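Local atomic coordinates of sniffer CG10964-PA (Drosophila melanogaster, PDB entry 1SNY), a protein that binds NADP in a Rossmann fold of the short-chain dehydrogenase/reductase family and probably reduces carbonyl compounds with NADPH. Residues I24-C29 with Q49-T54; T53-R58 with I74-I79; D80-D85 with L131-V136. All blocks are in the same frame, centred on the assembly; numbering follows the deposited sequence.

Interaction 1 of 3, residues I24-C29 with Q49-T54; sequences ILITGC and QHLFTT. With NAP (NADP nicotinamide-adenine-dinucleotide phosphate), chain B.
The ring of Phe52 turns its edge to the neighbouring strand: Ile24 O lies in the ring plane, 3.6 Å from Phe52 CD1, while the ring of His75, from the next strand, stacks on Phe52. At the root of the ring, Leu25 CD1 meets Phe52 CB at 3.5 Å, the side chains crossing at about a right angle. On the sheet face of Ile24 and Ile26, Ile24 CG2 lies alongside Leu51 CG at 4.0 Å, and helix 32-42 packs over Ile26 and Leu51.

Strands 24-26 and 50-54 run parallel at 17°, in the register Ile24-Leu51, Leu25-Phe52, Ile26-Thr53. Ile24 and Ile26 each use both N and O toward strand 50-54, the tightest link being Phe52 N to Ile24 O at 2.8 Å. Past the strand end the ladder becomes a grip by Thr54. With chi1 at 70°, Thr54 OG1 sits between its own N and carbonyl carbon and accepts from Gly28 N (3.0 Å), while Thr54 O receives Cys29 N (3.2 Å).

Gly28 has a positive phi of 65°, and a CB there would collide with NADP O4B; its CA comes within 3.4 Å of NADP O3B. The two strands are those of the first beta-alpha-beta unit of a Rossmann fold, joined by helix 32-42. The chemistry implies an apolar, backbone-paired core that passes into the loop at Gly28, held by Thr54 beside the cofactor ribose.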
# COMPACT_ATOMS: atom_id res chain seq x y z
N ILE A 24 -7.18 -16.68 20.86
CA ILE A 24 -6.47 -15.73 20.04
C ILE A 24 -5.46 -16.45 19.17
O ILE A 24 -4.84 -17.43 19.59
CB ILE A 24 -5.74 -14.66 20.91
CG1 ILE A 24 -4.91 -13.74 20.02
CG2 ILE A 24 -4.86 -15.34 21.95
CD1 ILE A 24 -4.37 -12.52 20.77
N LEU A 25 -5.32 -15.97 17.94
CA LEU A 25 -4.36 -16.51 16.98
C LEU A 25 -3.35 -15.40 16.70
O LEU A 25 -3.73 -14.31 16.27
CB LEU A 25 -5.06 -16.90 15.68
CG LEU A 25 -4.11 -17.24 14.53
CD1 LEU A 25 -3.26 -18.44 14.93
CD2 LEU A 25 -4.89 -17.54 13.27
N ILE A 26 -2.07 -15.67 16.95
CA ILE A 26 -1.01 -14.69 16.71
C ILE A 26 0.03 -15.29 15.78
O ILE A 26 0.54 -16.38 16.05
CB ILE A 26 -0.31 -14.28 18.03
CG1 ILE A 26 -1.36 -13.80 19.04
CG2 ILE A 26 0.70 -13.18 17.76
CD1 ILE A 26 -0.79 -13.52 20.42
N THR A 27 0.33 -14.60 14.68
CA THR A 27 1.32 -15.09 13.71
C THR A 27 2.73 -14.59 14.04
O THR A 27 2.90 -13.48 14.53
CB THR A 27 0.94 -14.65 12.28
OG1 THR A 27 0.85 -13.22 12.21
CG2 THR A 27 -0.39 -15.26 11.88
N GLY A 28 3.73 -15.43 13.78
CA GLY A 28 5.13 -15.09 14.06
C GLY A 28 5.45 -14.92 15.54
O GLY A 28 5.72 -13.81 15.99
N CYS A 29 5.44 -16.02 16.31
CA CYS A 29 5.69 -15.93 17.75
C CYS A 29 7.01 -16.49 18.29
O CYS A 29 7.24 -16.48 19.51
CB CYS A 29 4.54 -16.58 18.51
SG CYS A 29 2.93 -15.85 18.16
N GLN A 49 -7.89 -19.07 26.98
CA GLN A 49 -8.04 -20.52 27.12
C GLN A 49 -7.31 -21.19 25.97
O GLN A 49 -6.74 -22.27 26.13
CB GLN A 49 -9.52 -20.93 27.10
CG GLN A 49 -9.73 -22.44 27.12
CD GLN A 49 -11.19 -22.84 27.30
OE1 GLN A 49 -11.50 -24.02 27.46
NE2 GLN A 49 -12.09 -21.86 27.28
N HIS A 50 -7.34 -20.55 24.81
CA HIS A 50 -6.68 -21.09 23.63
C HIS A 50 -5.82 -20.01 23.01
O HIS A 50 -6.33 -19.00 22.50
CB HIS A 50 -7.71 -21.59 22.63
CG HIS A 50 -8.60 -22.67 23.16
ND1 HIS A 50 -8.11 -23.89 23.60
CD2 HIS A 50 -9.95 -22.73 23.31
CE1 HIS A 50 -9.12 -24.64 24.00
NE2 HIS A 50 -10.24 -23.97 23.83
N LEU A 51 -4.51 -20.21 23.06
CA LEU A 51 -3.56 -19.27 22.51
C LEU A 51 -2.85 -19.95 21.34
O LEU A 51 -1.88 -20.68 21.54
CB LEU A 51 -2.54 -18.88 23.58
CG LEU A 51 -1.82 -17.52 23.50
CD1 LEU A 51 -0.91 -17.38 24.72
CD2 LEU A 51 -1.02 -17.40 22.22
N PHE A 52 -3.35 -19.74 20.12
CA PHE A 52 -2.74 -20.33 18.93
C PHE A 52 -1.57 -19.47 18.47
O PHE A 52 -1.68 -18.25 18.34
CB PHE A 52 -3.74 -20.48 17.79
CG PHE A 52 -4.92 -21.33 18.13
CD1 PHE A 52 -6.00 -20.80 18.84
CD2 PHE A 52 -4.95 -22.68 17.78
CE1 PHE A 52 -7.08 -21.60 19.19
CE2 PHE A 52 -6.03 -23.49 18.13
CZ PHE A 52 -7.09 -22.95 18.83
N THR A 53 -0.44 -20.13 18.23
CA THR A 53 0.77 -19.45 17.81
C THR A 53 1.38 -20.14 16.60
O THR A 53 1.54 -21.36 16.59
CB THR A 53 1.82 -19.47 18.93
OG1 THR A 53 2.17 -20.83 19.22
CG2 THR A 53 1.28 -18.82 20.18
N THR A 54 1.71 -19.35 15.58
CA THR A 54 2.31 -19.91 14.38
C THR A 54 3.81 -19.63 14.39
O THR A 54 4.28 -18.72 15.08
CB THR A 54 1.74 -19.28 13.10
OG1 THR A 54 2.19 -17.92 13.00
CG2 THR A 54 0.23 -19.32 13.10
PA NAP B . 11.08 -9.86 13.83
O1A NAP B . 11.82 -9.90 12.63
O2A NAP B . 11.65 -10.02 15.22
O5B NAP B . 9.89 -10.93 13.77
C5B NAP B . 9.14 -11.09 12.54
C4B NAP B . 8.30 -12.37 12.86
O4B NAP B . 7.45 -12.64 11.65
C3B NAP B . 9.12 -13.69 13.02
O3B NAP B . 8.45 -14.48 14.01
C2B NAP B . 9.09 -14.28 11.63
O2B NAP B . 9.36 -15.67 11.51
C1B NAP B . 7.66 -13.94 11.16
N9A NAP B . 7.59 -14.06 9.71
C8A NAP B . 8.20 -13.36 8.69
N7A NAP B . 7.89 -13.79 7.48
C5A NAP B . 7.01 -14.83 7.73
C6A NAP B . 6.33 -15.68 6.83
N6A NAP B . 6.40 -15.67 5.48
N1A NAP B . 5.49 -16.66 7.40
C2A NAP B . 5.34 -16.77 8.79
N3A NAP B . 6.00 -15.95 9.69
C4A NAP B . 6.82 -14.99 9.11
O3 NAP B . 10.28 -8.50 13.89
PN NAP B . 9.33 -7.85 14.97
O1N NAP B . 9.91 -6.59 15.47
O2N NAP B . 9.05 -8.91 15.97
O5D NAP B . 8.06 -7.47 14.10
C5D NAP B . 6.72 -7.82 14.57
C4D NAP B . 5.71 -6.98 13.81
O4D NAP B . 5.76 -5.61 14.29
C3D NAP B . 5.94 -6.87 12.26
O3D NAP B . 4.68 -6.94 11.55
C2D NAP B . 6.65 -5.53 12.12
O2D NAP B . 6.56 -4.98 10.83
C1D NAP B . 5.98 -4.71 13.15
N1N NAP B . 6.74 -3.59 13.74
C2N NAP B . 7.96 -3.71 14.48
C3N NAP B . 8.55 -2.53 14.96
C7N NAP B . 9.85 -2.61 15.76
O7N NAP B . 10.31 -1.55 16.16
N7N NAP B . 10.43 -3.75 16.00
C4N NAP B . 7.94 -1.22 14.73
C5N NAP B . 6.73 -1.16 13.99
C6N NAP B . 6.12 -2.34 13.48
P2B NAP B . 10.87 -16.27 11.26
O1X NAP B . 11.56 -16.26 12.63
O2X NAP B . 10.55 -17.64 10.76
O3X NAP B . 11.57 -15.35 10.27

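Interaction 2 of 3, residues T53-R58 with I74-I79; sequences TTCRNR and IHILEI. With NAP (NADP nicotinamide-adenine-dinucleotide phosphate), chain B.
His75 O is gripped twice by Thr53: by the backbone Thr53 N at 2.7 Å, nearly in line with the carbonyl, and by the hydroxyl Thr53 OG1 at 3.2 Å, which comes from above the carbonyl plane. The parallel ladder continues with Leu77 N to Thr53 O, then a weak bond from Cys55 N to Leu77 O, and closes with Ile79 N to Cys55 O. The short strand segments 53-55 and 74-78 cross at 33°.

Beyond the strand the chain turns, and Glu78 reaches across to the loop after strand 53-55. Its chain is extended, with CG anti to the backbone N (chi1 -174°), which carries Glu78 OE1 to 2.7 Å from Arg58 N, met on the anti side of the carboxylate and out of its plane. Arg58, extended from CG to NE, passes over Ile76 at a slant and lays one guanidinium face over Ile76 CB, 3.8 Å from Arg58 CZ; its NE forms a salt bridge with Glu65 of helix 62-70.

Arg56 points the other way, to the cofactor. Its chain bends at chi3 (-74°), so that Arg56 NE reaches NADP O2X and Arg56 NH2 reaches NADP O3X, both at 3.0 Å, while one face of the guanidinium lies over the adenine near C5A. A leucine here would probably leave the 2'-phosphate without both of these donors and its positive counterpart, and uncover that adenine face. The chemistry implies that the end of strand 50-55 carries the arginine that binds the 2'-phosphate, consistent with NADP rather than NAD as the preferred cofactor.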
# COMPACT_ATOMS: atom_id res chain seq x y z
N THR A 53 -0.44 -20.13 18.23
CA THR A 53 0.77 -19.45 17.81
C THR A 53 1.38 -20.14 16.60
O THR A 53 1.54 -21.36 16.59
CB THR A 53 1.82 -19.47 18.93
OG1 THR A 53 2.17 -20.83 19.22
CG2 THR A 53 1.28 -18.82 20.18
N THR A 54 1.71 -19.35 15.58
CA THR A 54 2.31 -19.91 14.38
C THR A 54 3.81 -19.63 14.39
O THR A 54 4.28 -18.72 15.08
CB THR A 54 1.74 -19.28 13.10
OG1 THR A 54 2.19 -17.92 13.00
CG2 THR A 54 0.23 -19.32 13.10
N CYS A 55 4.54 -20.42 13.63
CA CYS A 55 5.98 -20.26 13.49
C CYS A 55 6.35 -21.19 12.34
O CYS A 55 5.67 -22.18 12.11
CB CYS A 55 6.73 -20.64 14.78
SG CYS A 55 6.68 -22.39 15.26
N ARG A 56 7.40 -20.84 11.61
CA ARG A 56 7.80 -21.64 10.45
C ARG A 56 8.61 -22.89 10.76
O ARG A 56 8.56 -23.87 10.01
CB ARG A 56 8.55 -20.76 9.46
CG ARG A 56 7.67 -19.67 8.85
CD ARG A 56 8.31 -19.01 7.65
NE ARG A 56 9.40 -18.11 8.02
CZ ARG A 56 10.09 -17.38 7.14
NH1 ARG A 56 9.79 -17.45 5.85
NH2 ARG A 56 11.05 -16.58 7.56
N ASN A 57 9.35 -22.87 11.86
CA ASN A 57 10.16 -24.02 12.24
C ASN A 57 9.96 -24.34 13.71
O ASN A 57 10.56 -23.71 14.58
CB ASN A 57 11.64 -23.74 11.96
CG ASN A 57 12.52 -24.97 12.16
OD1 ASN A 57 12.27 -26.02 11.58
ND2 ASN A 57 13.55 -24.82 12.98
N ARG A 58 9.10 -25.32 13.99
CA ARG A 58 8.84 -25.71 15.37
C ARG A 58 10.11 -26.27 15.99
O ARG A 58 10.34 -26.10 17.19
CB ARG A 58 7.72 -26.76 15.42
CG ARG A 58 7.33 -27.15 16.83
CD ARG A 58 6.01 -27.90 16.86
NE ARG A 58 5.49 -28.03 18.22
CZ ARG A 58 4.26 -28.42 18.52
NH1 ARG A 58 3.40 -28.72 17.55
NH2 ARG A 58 3.88 -28.49 19.78
N ILE A 74 -1.39 -22.98 25.34
CA ILE A 74 -0.65 -22.59 24.14
C ILE A 74 -0.77 -23.71 23.10
O ILE A 74 -0.63 -24.88 23.42
CB ILE A 74 0.85 -22.37 24.46
CG1 ILE A 74 1.02 -21.15 25.38
CG2 ILE A 74 1.63 -22.17 23.16
CD1 ILE A 74 2.47 -20.83 25.73
N HIS A 75 -1.05 -23.32 21.86
CA HIS A 75 -1.18 -24.28 20.76
C HIS A 75 -0.24 -23.83 19.65
O HIS A 75 -0.38 -22.73 19.12
CB HIS A 75 -2.61 -24.29 20.22
CG HIS A 75 -3.64 -24.72 21.22
ND1 HIS A 75 -3.90 -26.05 21.49
CD2 HIS A 75 -4.46 -24.00 22.01
CE1 HIS A 75 -4.85 -26.13 22.41
NE2 HIS A 75 -5.21 -24.90 22.75
N ILE A 76 0.73 -24.67 19.30
CA ILE A 76 1.67 -24.32 18.25
C ILE A 76 1.24 -24.89 16.90
O ILE A 76 1.04 -26.09 16.76
CB ILE A 76 3.09 -24.82 18.58
CG1 ILE A 76 3.54 -24.24 19.92
CG2 ILE A 76 4.06 -24.40 17.47
CD1 ILE A 76 4.94 -24.65 20.33
N LEU A 77 1.10 -24.01 15.92
CA LEU A 77 0.71 -24.41 14.57
C LEU A 77 1.87 -24.05 13.66
O LEU A 77 2.34 -22.91 13.67
CB LEU A 77 -0.55 -23.65 14.14
CG LEU A 77 -1.76 -23.74 15.08
CD1 LEU A 77 -2.85 -22.77 14.63
CD2 LEU A 77 -2.29 -25.16 15.09
N GLU A 78 2.34 -25.01 12.87
CA GLU A 78 3.46 -24.75 11.97
C GLU A 78 2.99 -24.47 10.55
O GLU A 78 2.23 -25.25 9.97
CB GLU A 78 4.44 -25.93 11.98
CG GLU A 78 5.71 -25.67 11.18
CD GLU A 78 6.75 -26.76 11.35
OE1 GLU A 78 7.41 -26.79 12.42
OE2 GLU A 78 6.90 -27.58 10.43
N ILE A 79 3.44 -23.35 10.00
CA ILE A 79 3.04 -22.95 8.66
C ILE A 79 3.83 -21.76 8.17
O ILE A 79 4.30 -20.94 8.96
CB ILE A 79 1.53 -22.56 8.66
CG1 ILE A 79 1.13 -21.95 7.31
CG2 ILE A 79 1.26 -21.56 9.78
CD1 ILE A 79 -0.34 -21.60 7.22
PA NAP B . 11.08 -9.86 13.83
O1A NAP B . 11.82 -9.90 12.63
O2A NAP B . 11.65 -10.02 15.22
O5B NAP B . 9.89 -10.93 13.77
C5B NAP B . 9.14 -11.09 12.54
C4B NAP B . 8.30 -12.37 12.86
O4B NAP B . 7.45 -12.64 11.65
C3B NAP B . 9.12 -13.69 13.02
O3B NAP B . 8.45 -14.48 14.01
C2B NAP B . 9.09 -14.28 11.63
O2B NAP B . 9.36 -15.67 11.51
C1B NAP B . 7.66 -13.94 11.16
N9A NAP B . 7.59 -14.06 9.71
C8A NAP B . 8.20 -13.36 8.69
N7A NAP B . 7.89 -13.79 7.48
C5A NAP B . 7.01 -14.83 7.73
C6A NAP B . 6.33 -15.68 6.83
N6A NAP B . 6.40 -15.67 5.48
N1A NAP B . 5.49 -16.66 7.40
C2A NAP B . 5.34 -16.77 8.79
N3A NAP B . 6.00 -15.95 9.69
C4A NAP B . 6.82 -14.99 9.11
O3 NAP B . 10.28 -8.50 13.89
PN NAP B . 9.33 -7.85 14.97
O1N NAP B . 9.91 -6.59 15.47
O2N NAP B . 9.05 -8.91 15.97
O5D NAP B . 8.06 -7.47 14.10
C5D NAP B . 6.72 -7.82 14.57
C4D NAP B . 5.71 -6.98 13.81
O4D NAP B . 5.76 -5.61 14.29
C3D NAP B . 5.94 -6.87 12.26
O3D NAP B . 4.68 -6.94 11.55
C2D NAP B . 6.65 -5.53 12.12
O2D NAP B . 6.56 -4.98 10.83
C1D NAP B . 5.98 -4.71 13.15
N1N NAP B . 6.74 -3.59 13.74
C2N NAP B . 7.96 -3.71 14.48
C3N NAP B . 8.55 -2.53 14.96
C7N NAP B . 9.85 -2.61 15.76
O7N NAP B . 10.31 -1.55 16.16
N7N NAP B . 10.43 -3.75 16.00
C4N NAP B . 7.94 -1.22 14.73
C5N NAP B . 6.73 -1.16 13.99
C6N NAP B . 6.12 -2.34 13.48
P2B NAP B . 10.87 -16.27 11.26
O1X NAP B . 11.56 -16.26 12.63
O2X NAP B . 10.55 -17.64 10.76
O3X NAP B . 11.57 -15.35 10.27

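Interaction 3 of 3, residues D80-D85 with L131-V136; sequences DLRNFD and LQTNTV. With NAP (NADP nicotinamide-adenine-dinucleotide phosphate), chain B.
Phe84 and Val136 cross at about a right angle, the ring presenting its far corner, Phe84 CZ, to Val136 CG1 at 3.6 Å. Gln132, one helical turn earlier, meets the same ring at CE1, also obliquely: its amide plane stands 71° from the ring plane, and Gln132 NE2 lies 4.0 Å from Phe84 CE1. The Gln132 chain is extended, CG anti to the backbone N (chi1 179°), which brings the amide between Phe84 and Arg82. Arg82 passes it at about a right angle, with its aliphatic Arg82 CG 4.0 Å from Gln132 OE1. No hydrogen bond joins the two segments.

The polar order lies within the loop. Arg82 grips the Asp80 carboxylate side-on, one nitrogen to each oxygen: Arg82 NH2 meets Asp80 OD1 at 2.8 Å in a salt bridge, and Arg82 NE meets Asp80 OD2 at 3.1 Å. Asp80 OD2 also accepts from the backbone Arg82 N, an Asx turn inside a type I beta turn.

This internally bonded loop borders the adenine. Weak bonds run from NADP N6A to Asp80 OD2 and from Leu81 N to NADP N1A, and Thr133 CG2 of the helix lies 3.9 Å from NADP N7A. Leu128 of the second subunit packs on Gln132 and Val136. The chemistry implies that loop and helix meet by van der Waals contact alone, while Asp80, pinned by Arg82, makes a weak bond to the adenine amino group.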
# COMPACT_ATOMS: atom_id res chain seq x y z
N ASP A 80 4.01 -21.67 6.85
CA ASP A 80 4.69 -20.52 6.26
C ASP A 80 3.53 -19.77 5.61
O ASP A 80 2.97 -20.21 4.61
CB ASP A 80 5.73 -20.94 5.22
CG ASP A 80 6.48 -19.74 4.64
OD1 ASP A 80 7.72 -19.82 4.48
OD2 ASP A 80 5.82 -18.72 4.34
N LEU A 81 3.17 -18.64 6.20
CA LEU A 81 2.05 -17.83 5.73
C LEU A 81 1.99 -17.55 4.22
O LEU A 81 0.95 -17.16 3.71
CB LEU A 81 2.00 -16.53 6.53
CG LEU A 81 1.76 -16.80 8.03
CD1 LEU A 81 1.73 -15.49 8.81
CD2 LEU A 81 0.44 -17.54 8.21
N ARG A 82 3.10 -17.77 3.52
CA ARG A 82 3.13 -17.54 2.08
C ARG A 82 2.40 -18.65 1.32
O ARG A 82 2.08 -18.51 0.14
CB ARG A 82 4.58 -17.45 1.58
CG ARG A 82 5.31 -16.20 2.05
CD ARG A 82 6.77 -16.19 1.63
NE ARG A 82 7.52 -17.29 2.24
CZ ARG A 82 8.84 -17.42 2.18
NH1 ARG A 82 9.58 -16.52 1.54
NH2 ARG A 82 9.43 -18.45 2.78
N ASN A 83 2.13 -19.76 2.01
CA ASN A 83 1.43 -20.89 1.39
C ASN A 83 -0.08 -20.77 1.59
O ASN A 83 -0.65 -21.41 2.47
CB ASN A 83 1.95 -22.20 1.98
CG ASN A 83 3.46 -22.33 1.86
OD1 ASN A 83 4.01 -22.31 0.76
ND2 ASN A 83 4.13 -22.45 3.00
N PHE A 84 -0.70 -19.95 0.75
CA PHE A 84 -2.14 -19.70 0.83
C PHE A 84 -3.04 -20.93 0.81
O PHE A 84 -4.16 -20.88 1.31
CB PHE A 84 -2.55 -18.75 -0.30
CG PHE A 84 -1.83 -17.43 -0.26
CD1 PHE A 84 -1.08 -16.99 -1.35
CD2 PHE A 84 -1.89 -16.63 0.88
CE1 PHE A 84 -0.40 -15.78 -1.30
CE2 PHE A 84 -1.20 -15.41 0.94
CZ PHE A 84 -0.46 -14.99 -0.15
N ASP A 85 -2.56 -22.03 0.24
CA ASP A 85 -3.37 -23.24 0.18
C ASP A 85 -3.37 -23.96 1.52
O ASP A 85 -4.23 -24.81 1.77
CB ASP A 85 -2.85 -24.18 -0.91
CG ASP A 85 -2.87 -23.54 -2.28
OD1 ASP A 85 -3.93 -22.98 -2.65
OD2 ASP A 85 -1.85 -23.60 -2.98
N LEU A 131 5.53 -6.72 0.00
CA LEU A 131 4.10 -6.51 -0.15
C LEU A 131 3.33 -7.82 0.06
O LEU A 131 2.23 -7.83 0.62
CB LEU A 131 3.81 -5.92 -1.53
CG LEU A 131 4.16 -4.43 -1.66
CD1 LEU A 131 4.24 -4.04 -3.12
CD2 LEU A 131 3.12 -3.58 -0.92
N GLN A 132 3.89 -8.95 -0.37
CA GLN A 132 3.19 -10.22 -0.18
C GLN A 132 3.06 -10.64 1.29
O GLN A 132 2.00 -11.04 1.74
CB GLN A 132 3.88 -11.34 -0.97
CG GLN A 132 3.21 -12.67 -0.80
CD GLN A 132 3.92 -13.76 -1.56
OE1 GLN A 132 5.10 -14.02 -1.32
NE2 GLN A 132 3.21 -14.40 -2.48
N THR A 133 4.15 -10.53 2.04
CA THR A 133 4.15 -10.92 3.45
C THR A 133 3.49 -9.92 4.39
O THR A 133 2.76 -10.31 5.31
CB THR A 133 5.59 -11.17 3.96
OG1 THR A 133 6.14 -12.32 3.30
CG2 THR A 133 5.59 -11.40 5.46
N ASN A 134 3.74 -8.63 4.17
CA ASN A 134 3.18 -7.60 5.05
C ASN A 134 1.77 -7.14 4.69
O ASN A 134 1.06 -6.57 5.53
CB ASN A 134 4.10 -6.38 5.08
CG ASN A 134 5.41 -6.65 5.80
OD1 ASN A 134 5.72 -7.80 6.13
ND2 ASN A 134 6.19 -5.60 6.04
N THR A 135 1.35 -7.38 3.46
CA THR A 135 0.03 -6.90 3.04
C THR A 135 -0.94 -8.00 2.62
O THR A 135 -2.03 -8.14 3.19
CB THR A 135 0.18 -5.91 1.87
OG1 THR A 135 1.16 -4.92 2.20
CG2 THR A 135 -1.16 -5.23 1.55
N VAL A 136 -0.54 -8.79 1.63
CA VAL A 136 -1.39 -9.85 1.12
C VAL A 136 -1.70 -10.92 2.16
O VAL A 136 -2.85 -11.34 2.30
CB VAL A 136 -0.76 -10.49 -0.13
CG1 VAL A 136 -1.67 -11.60 -0.66
CG2 VAL A 136 -0.57 -9.43 -1.20
PA NAP B . 11.08 -9.86 13.83
O1A NAP B . 11.82 -9.90 12.63
O2A NAP B . 11.65 -10.02 15.22
O5B NAP B . 9.89 -10.93 13.77
C5B NAP B . 9.14 -11.09 12.54
C4B NAP B . 8.30 -12.37 12.86
O4B NAP B . 7.45 -12.64 11.65
C3B NAP B . 9.12 -13.69 13.02
O3B NAP B . 8.45 -14.48 14.01
C2B NAP B . 9.09 -14.28 11.63
O2B NAP B . 9.36 -15.67 11.51
C1B NAP B . 7.66 -13.94 11.16
N9A NAP B . 7.59 -14.06 9.71
C8A NAP B . 8.20 -13.36 8.69
N7A NAP B . 7.89 -13.79 7.48
C5A NAP B . 7.01 -14.83 7.73
C6A NAP B . 6.33 -15.68 6.83
N6A NAP B . 6.40 -15.67 5.48
N1A NAP B . 5.49 -16.66 7.40
C2A NAP B . 5.34 -16.77 8.79
N3A NAP B . 6.00 -15.95 9.69
C4A NAP B . 6.82 -14.99 9.11
O3 NAP B . 10.28 -8.50 13.89
PN NAP B . 9.33 -7.85 14.97
O1N NAP B . 9.91 -6.59 15.47
O2N NAP B . 9.05 -8.91 15.97
O5D NAP B . 8.06 -7.47 14.10
C5D NAP B . 6.72 -7.82 14.57
C4D NAP B . 5.71 -6.98 13.81
O4D NAP B . 5.76 -5.61 14.29
C3D NAP B . 5.94 -6.87 12.26
O3D NAP B . 4.68 -6.94 11.55
C2D NAP B . 6.65 -5.53 12.12
O2D NAP B . 6.56 -4.98 10.83
C1D NAP B . 5.98 -4.71 13.15
N1N NAP B . 6.74 -3.59 13.74
C2N NAP B . 7.96 -3.71 14.48
C3N NAP B . 8.55 -2.53 14.96
C7N NAP B . 9.85 -2.61 15.76
O7N NAP B . 10.31 -1.55 16.16
N7N NAP B . 10.43 -3.75 16.00
C4N NAP B . 7.94 -1.22 14.73
C5N NAP B . 6.73 -1.16 13.99
C6N NAP B . 6.12 -2.34 13.48
P2B NAP B . 10.87 -16.27 11.26
O1X NAP B . 11.56 -16.26 12.63
O2X NAP B . 10.55 -17.64 10.76
O3X NAP B . 11.57 -15.35 10.27

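How the interactions relate
Interactions 1 and 2 are adjoining ladders of one parallel sheet, sharing Thr53 and Thr54 on strand 50-55; His75 N donates to Leu51 O between them, and Phe52 packs on Leu77. Interaction 1 is buried and mainly backbone bonds with apolar side chains, whereas interaction 2, at an outermost strand of the sheet, is partly exposed and adds charged groups. Interaction 3 has neither strand nor crossing hydrogen bond: a loop rests on a helix near the subunit interface. It meets interaction 2 where Arg56 NH1 nears Arg82 NH2 and makes a long, weak ion pair with Asp80 OD1. All three touch NADP, at ribose, phosphate with adenine, and adenine respectively, and Thr27 CB packs on Leu81 CD1 between interactions 1 and 3.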